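PDB 1YZV: hypothetical protein from Trypanosoma cruzi, which is of unknown function but belongs to the isochorismatase family and is probably a hydrolase-like enzyme of that superfamily. Local coordinates for residues 129-143 and 163-176. Sequence-based numbering, arbitrary orientation.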
loop_
_atom_site.group_PDB
_atom_site.type_symbol
_atom_site.label_atom_id
_atom_site.label_comp_id
_atom_site.label_asym_id
_atom_site.label_seq_id
_atom_site.Cartn_x
_atom_site.Cartn_y
_atom_site.Cartn_z
ATOM N N ALA A 129 1.154 4.839 -17.873
ATOM C CA ALA A 129 2.265 4.013 -18.264
ATOM C C ALA A 129 3.012 4.613 -19.444
ATOM O O ALA A 129 4.245 4.613 -19.462
ATOM C CB ALA A 129 1.788 2.579 -18.590
ATOM N N ALA A 130 2.273 5.047 -20.461
ATOM C CA ALA A 130 2.872 5.670 -21.656
ATOM C C ALA A 130 3.657 6.967 -21.322
ATOM O O ALA A 130 4.767 7.178 -21.815
ATOM C CB ALA A 130 1.780 5.954 -22.691
ATOM N N LEU A 131 3.118 7.796 -20.425
ATOM C CA LEU A 131 3.798 8.985 -19.961
ATOM C C LEU A 131 5.053 8.637 -19.171
ATOM O O LEU A 131 6.096 9.279 -19.320
ATOM C CB LEU A 131 2.856 9.868 -19.106
ATOM C CG LEU A 131 1.751 10.528 -19.928
ATOM C CD1 LEU A 131 0.664 11.044 -19.005
ATOM C CD2 LEU A 131 2.340 11.687 -20.791
ATOM N N LEU A 132 4.996 7.562 -18.406
ATOM C CA LEU A 132 6.185 7.149 -17.686
ATOM C C LEU A 132 7.260 6.700 -18.665
ATOM O O LEU A 132 8.440 6.981 -18.448
ATOM C CB LEU A 132 5.892 6.041 -16.697
ATOM C CG LEU A 132 5.193 6.410 -15.378
ATOM C CD1 LEU A 132 5.016 5.150 -14.574
ATOM C CD2 LEU A 132 6.023 7.462 -14.618
ATOM N N ASP A 133 6.855 6.040 -19.741
ATOM C CA ASP A 133 7.798 5.699 -20.787
ATOM C C ASP A 133 8.450 6.910 -21.422
ATOM O O ASP A 133 9.535 6.772 -21.945
ATOM C CB ASP A 133 7.144 4.873 -21.890
ATOM C CG ASP A 133 6.905 3.452 -21.472
ATOM O OD1 ASP A 133 7.626 2.990 -20.557
ATOM O OD2 ASP A 133 6.011 2.793 -22.067
ATOM N N MET A 134 7.757 8.042 -21.478
ATOM C CA MET A 134 8.317 9.298 -22.002
ATOM C C MET A 134 9.112 10.112 -20.966
ATOM O O MET A 134 9.452 11.268 -21.220
ATOM C CB MET A 134 7.178 10.191 -22.474
ATOM C CG MET A 134 6.465 9.670 -23.670
ATOM S SD MET A 134 4.998 10.622 -24.072
ATOM C CE MET A 134 5.732 12.208 -24.445
ATOM N N LYS A 135 9.274 9.553 -19.766
ATOM C CA LYS A 135 9.979 10.171 -18.646
ATOM C C LYS A 135 9.314 11.467 -18.193
ATOM O O LYS A 135 9.978 12.398 -17.757
ATOM C CB LYS A 135 11.473 10.347 -18.956
ATOM C CG LYS A 135 12.179 9.016 -19.283
ATOM C CD LYS A 135 13.672 9.253 -19.562
ATOM C CE LYS A 135 14.400 8.038 -20.248
ATOM N NZ LYS A 135 15.799 8.409 -20.796
ATOM N N LYS A 136 7.983 11.493 -18.230
ATOM C CA LYS A 136 7.229 12.602 -17.679
ATOM C C LYS A 136 6.783 12.246 -16.249
ATOM O O LYS A 136 6.578 11.081 -15.926
ATOM C CB LYS A 136 6.006 12.895 -18.549
ATOM C CG LYS A 136 6.283 13.145 -20.044
ATOM C CD LYS A 136 7.076 14.408 -20.255
ATOM C CE LYS A 136 7.307 14.709 -21.725
ATOM N NZ LYS A 136 7.957 16.070 -21.896
ATOM N N LYS A 137 6.572 13.264 -15.430
ATOM C CA LYS A 137 5.917 13.126 -14.128
ATOM C C LYS A 137 4.439 13.084 -14.403
ATOM O O LYS A 137 3.938 13.797 -15.282
ATOM C CB LYS A 137 6.248 14.338 -13.222
ATOM C CG LYS A 137 5.542 14.284 -11.807
ATOM C CD LYS A 137 5.930 15.494 -10.937
ATOM C CE LYS A 137 7.330 15.343 -10.283
ATOM N NZ LYS A 137 8.007 16.686 -10.093
ATOM N N VAL A 138 3.746 12.158 -13.773
ATOM C CA VAL A 138 2.296 12.055 -13.963
ATOM C C VAL A 138 1.581 11.873 -12.617
ATOM O O VAL A 138 2.012 11.091 -11.762
ATOM C CB VAL A 138 1.906 10.988 -15.059
ATOM C CG1 VAL A 138 2.574 9.700 -14.868
ATOM C CG2 VAL A 138 0.388 10.793 -15.153
ATOM N N VAL A 139 0.580 12.718 -12.371
ATOM C CA VAL A 139 -0.152 12.708 -11.114
ATOM C C VAL A 139 -1.590 12.420 -11.417
ATOM O O VAL A 139 -2.189 13.092 -12.292
ATOM C CB VAL A 139 -0.005 14.061 -10.388
ATOM C CG1 VAL A 139 -0.637 13.997 -8.970
ATOM C CG2 VAL A 139 1.441 14.373 -10.300
ATOM N N ILE A 140 -2.079 11.327 -10.853
ATOM C CA ILE A 140 -3.448 10.916 -11.050
ATOM C C ILE A 140 -4.310 11.722 -10.033
ATOM O O ILE A 140 -4.054 11.676 -8.841
ATOM C CB ILE A 140 -3.624 9.389 -10.836
ATOM C CG1 ILE A 140 -2.592 8.574 -11.613
ATOM C CG2 ILE A 140 -5.035 8.940 -11.143
ATOM C CD1 ILE A 140 -2.638 8.775 -13.063
ATOM N N ALA A 141 -5.400 12.337 -10.498
ATOM C CA ALA A 141 -6.378 12.934 -9.574
ATOM C C ALA A 141 -7.447 11.905 -9.311
ATOM O O ALA A 141 -8.414 11.802 -10.071
ATOM C CB ALA A 141 -6.997 14.203 -10.163
ATOM N N VAL A 142 -7.266 11.113 -8.267
ATOM C CA VAL A 142 -8.154 9.972 -8.038
ATOM C C VAL A 142 -9.635 10.325 -7.917
ATOM O O VAL A 142 -10.521 9.522 -8.301
ATOM C CB VAL A 142 -7.660 9.097 -6.810
ATOM C CG1 VAL A 142 -7.721 9.822 -5.483
ATOM C CG2 VAL A 142 -8.441 7.749 -6.710
ATOM N N ASP A 143 -9.915 11.490 -7.323
ATOM C CA ASP A 143 -11.294 11.982 -7.139
ATOM C C ASP A 143 -12.000 12.339 -8.443
ATOM O O ASP A 143 -13.230 12.416 -8.453
ATOM C CB ASP A 143 -11.395 13.175 -6.119
ATOM C CG ASP A 143 -10.518 14.412 -6.484
ATOM O OD1 ASP A 143 -9.374 14.222 -6.934
ATOM O OD2 ASP A 143 -10.939 15.584 -6.204
ATOM N N TRP A 163 3.904 2.863 -8.503
ATOM C CA TRP A 163 4.878 3.442 -9.453
ATOM C C TRP A 163 5.516 4.825 -9.061
ATOM O O TRP A 163 6.153 5.532 -9.911
ATOM C CB TRP A 163 4.234 3.600 -10.807
ATOM C CG TRP A 163 3.622 2.400 -11.395
ATOM C CD1 TRP A 163 3.989 1.113 -11.203
ATOM C CD2 TRP A 163 2.766 2.401 -12.534
ATOM N NE1 TRP A 163 3.259 0.287 -12.013
ATOM C CE2 TRP A 163 2.604 1.062 -12.934
ATOM C CE3 TRP A 163 2.112 3.410 -13.256
ATOM C CZ2 TRP A 163 1.721 0.699 -13.927
ATOM C CZ3 TRP A 163 1.278 3.031 -14.303
ATOM C CH2 TRP A 163 1.141 1.695 -14.652
ATOM N N SER A 164 5.292 5.228 -7.813
ATOM C CA SER A 164 5.842 6.514 -7.254
ATOM C C SER A 164 7.356 6.701 -7.527
ATOM O O SER A 164 7.854 7.803 -7.816
ATOM C CB SER A 164 5.533 6.550 -5.722
ATOM O OG SER A 164 5.606 7.866 -5.182
ATOM N N GLY A 165 8.088 5.610 -7.418
ATOM C CA GLY A 165 9.537 5.634 -7.587
ATOM C C GLY A 165 9.945 6.164 -8.935
ATOM O O GLY A 165 10.991 6.827 -9.068
ATOM N N ASP A 166 9.092 5.932 -9.929
ATOM C CA ASP A 166 9.375 6.278 -11.312
ATOM C C ASP A 166 8.682 7.520 -11.791
ATOM O O ASP A 166 8.820 7.842 -12.990
ATOM C CB ASP A 166 8.987 5.112 -12.212
ATOM C CG ASP A 166 9.958 3.925 -12.075
ATOM O OD1 ASP A 166 11.116 4.092 -11.577
ATOM O OD2 ASP A 166 9.525 2.819 -12.413
ATOM N N GLY A 167 8.033 8.294 -10.886
ATOM C CA GLY A 167 7.412 9.525 -11.317
ATOM C C GLY A 167 5.911 9.535 -11.604
ATOM O O GLY A 167 5.424 10.533 -12.070
ATOM N N CYS A 168 5.169 8.506 -11.182
ATOM C CA CYS A 168 3.729 8.512 -11.219
ATOM C C CYS A 168 3.251 8.375 -9.786
ATOM O O CYS A 168 3.635 7.440 -9.104
ATOM C CB CYS A 168 3.207 7.325 -12.003
ATOM S SG CYS A 168 1.424 7.078 -11.893
ATOM N N TYR A 169 2.473 9.338 -9.315
ATOM C CA TYR A 169 1.756 9.148 -8.056
ATOM C C TYR A 169 0.305 9.595 -8.069
ATOM O O TYR A 169 -0.198 10.185 -9.047
ATOM C CB TYR A 169 2.472 9.862 -6.958
ATOM C CG TYR A 169 2.447 11.336 -7.112
ATOM C CD1 TYR A 169 3.492 11.984 -7.765
ATOM C CD2 TYR A 169 1.560 12.131 -6.325
ATOM C CE1 TYR A 169 3.514 13.365 -7.846
ATOM C CE2 TYR A 169 1.572 13.511 -6.395
ATOM C CZ TYR A 169 2.515 14.136 -7.223
ATOM O OH TYR A 169 2.620 15.536 -7.248
ATOM N N ILE A 170 -0.396 9.207 -7.020
ATOM C CA ILE A 170 -1.834 9.431 -6.964
ATOM C C ILE A 170 -2.102 10.479 -5.911
ATOM O O ILE A 170 -1.659 10.346 -4.734
ATOM C CB ILE A 170 -2.594 8.143 -6.567
ATOM C CG1 ILE A 170 -2.182 7.001 -7.474
ATOM C CG2 ILE A 170 -4.096 8.405 -6.530
ATOM C CD1 ILE A 170 -2.611 7.155 -8.754
ATOM N N SER A 171 -2.884 11.464 -6.308
ATOM C CA SER A 171 -3.240 12.582 -5.430
ATOM C C SER A 171 -4.714 12.929 -5.646
ATOM O O SER A 171 -5.491 12.099 -6.145
ATOM C CB SER A 171 -2.294 13.775 -5.698
ATOM O OG SER A 171 -2.369 14.762 -4.683
ATOM N N THR A 172 -5.150 14.032 -5.050
ATOM C CA THR A 172 -6.531 14.531 -5.254
ATOM C C THR A 172 -6.466 15.920 -5.860
ATOM O O THR A 172 -5.507 16.637 -5.643
ATOM C CB THR A 172 -7.352 14.555 -3.942
ATOM O OG1 THR A 172 -6.673 15.349 -2.976
ATOM C CG2 THR A 172 -7.561 13.151 -3.401
ATOM N N SER A 173 -7.563 16.359 -6.491
ATOM C CA SER A 173 -7.585 17.666 -7.172
ATOM C C SER A 173 -7.227 18.844 -6.255
ATOM O O SER A 173 -6.450 19.748 -6.636
ATOM C CB SER A 173 -8.944 17.871 -7.882
ATOM O OG SER A 173 -10.062 17.908 -6.954
ATOM N N GLU A 174 -7.678 18.802 -5.006
ATOM C CA GLU A 174 -7.387 19.919 -4.116
ATOM C C GLU A 174 -5.884 19.968 -3.750
ATOM O O GLU A 174 -5.269 21.039 -3.771
ATOM C CB GLU A 174 -8.255 19.854 -2.850
ATOM C CG GLU A 174 -8.066 21.079 -2.004
ATOM C CD GLU A 174 -9.062 21.167 -0.881
ATOM O OE1 GLU A 174 -10.229 21.544 -1.150
ATOM O OE2 GLU A 174 -8.635 20.893 0.249
ATOM N N SER A 175 -5.300 18.792 -3.541
ATOM C CA SER A 175 -3.905 18.652 -3.247
ATOM C C SER A 175 -3.073 19.093 -4.430
ATOM O O SER A 175 -2.155 19.893 -4.254
ATOM C CB SER A 175 -3.573 17.231 -2.880
ATOM O OG SER A 175 -2.286 17.142 -2.322
ATOM N N ILE A 176 -3.560 18.747 -5.620
ATOM C CA ILE A 176 -2.894 19.091 -6.879
ATOM C C ILE A 176 -2.881 20.625 -7.092
ATOM O O ILE A 176 -1.806 21.222 -7.317
ATOM C CB ILE A 176 -3.524 18.330 -8.034
ATOM C CG1 ILE A 176 -3.134 16.852 -7.943
ATOM C CG2 ILE A 176 -3.198 18.937 -9.405
ATOM C CD1 ILE A 176 -4.046 15.920 -8.708
HETATM O O HOH W 1 8.779 9.672 -15.143
HETATM O O HOH W 2 -9.889 17.065 -3.807
#
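V139 and Y169 face each other across two neighbouring parallel strands, 137-141 and 168-171, and form the tight middle of the contact. Both methyls of V139 press on the phenol ring, CG2 reaching Y169 CZ at 3.3 Å, while V139 CB lies above one ring face toward its rim. Y169 can meet them because its chi1 of 67° sets CG between backbone N and carbonyl carbon, swinging the ring back over the neighbouring strand. Its hydroxyl hydrogen-bonds with Q179 and the backbone N of L13, fixing the far end of the ring. A beta-branched valine suits this place, offering two methyls from an extended backbone; on the same face I176 CD1 packs on A141 CB at 3.7 Å, where a small residue leaves room for helix 173-181.

Five backbone bonds join the strands, from V138 N to G167 O through V142 N to S171 O. On the other face V138 CG1 rests against C168 CB, and helix 150-161 covers I140 and I170 through M160. Where the chain turns at V142 and D143, the D143 carboxylate grips the first residue of helix 173-181: OD1 accepts S173 N (2.8 Å), and OD2 takes S173 OG (2.6 Å) with its syn lone pair. H200 and R48 also bond to this carboxylate and hydroxyl, respectively, and a water bridges D143 OD2 and E174 N.

L132 packs CD1 against W163 CE3 (3.6 Å). The solvent side lies beside it: a water bridges K136 O and D166 O, and the exposed D166 makes a salt bridge to R11 of the third subunit. Glycine suits position 167, where at a phi of 98° a CB would jam against D166 O.

With helix 150-161 as the connection, the strands form the beta-alpha-beta crossover closing one edge, within this chain, of the six-stranded parallel sheet of the isochorismatase fold.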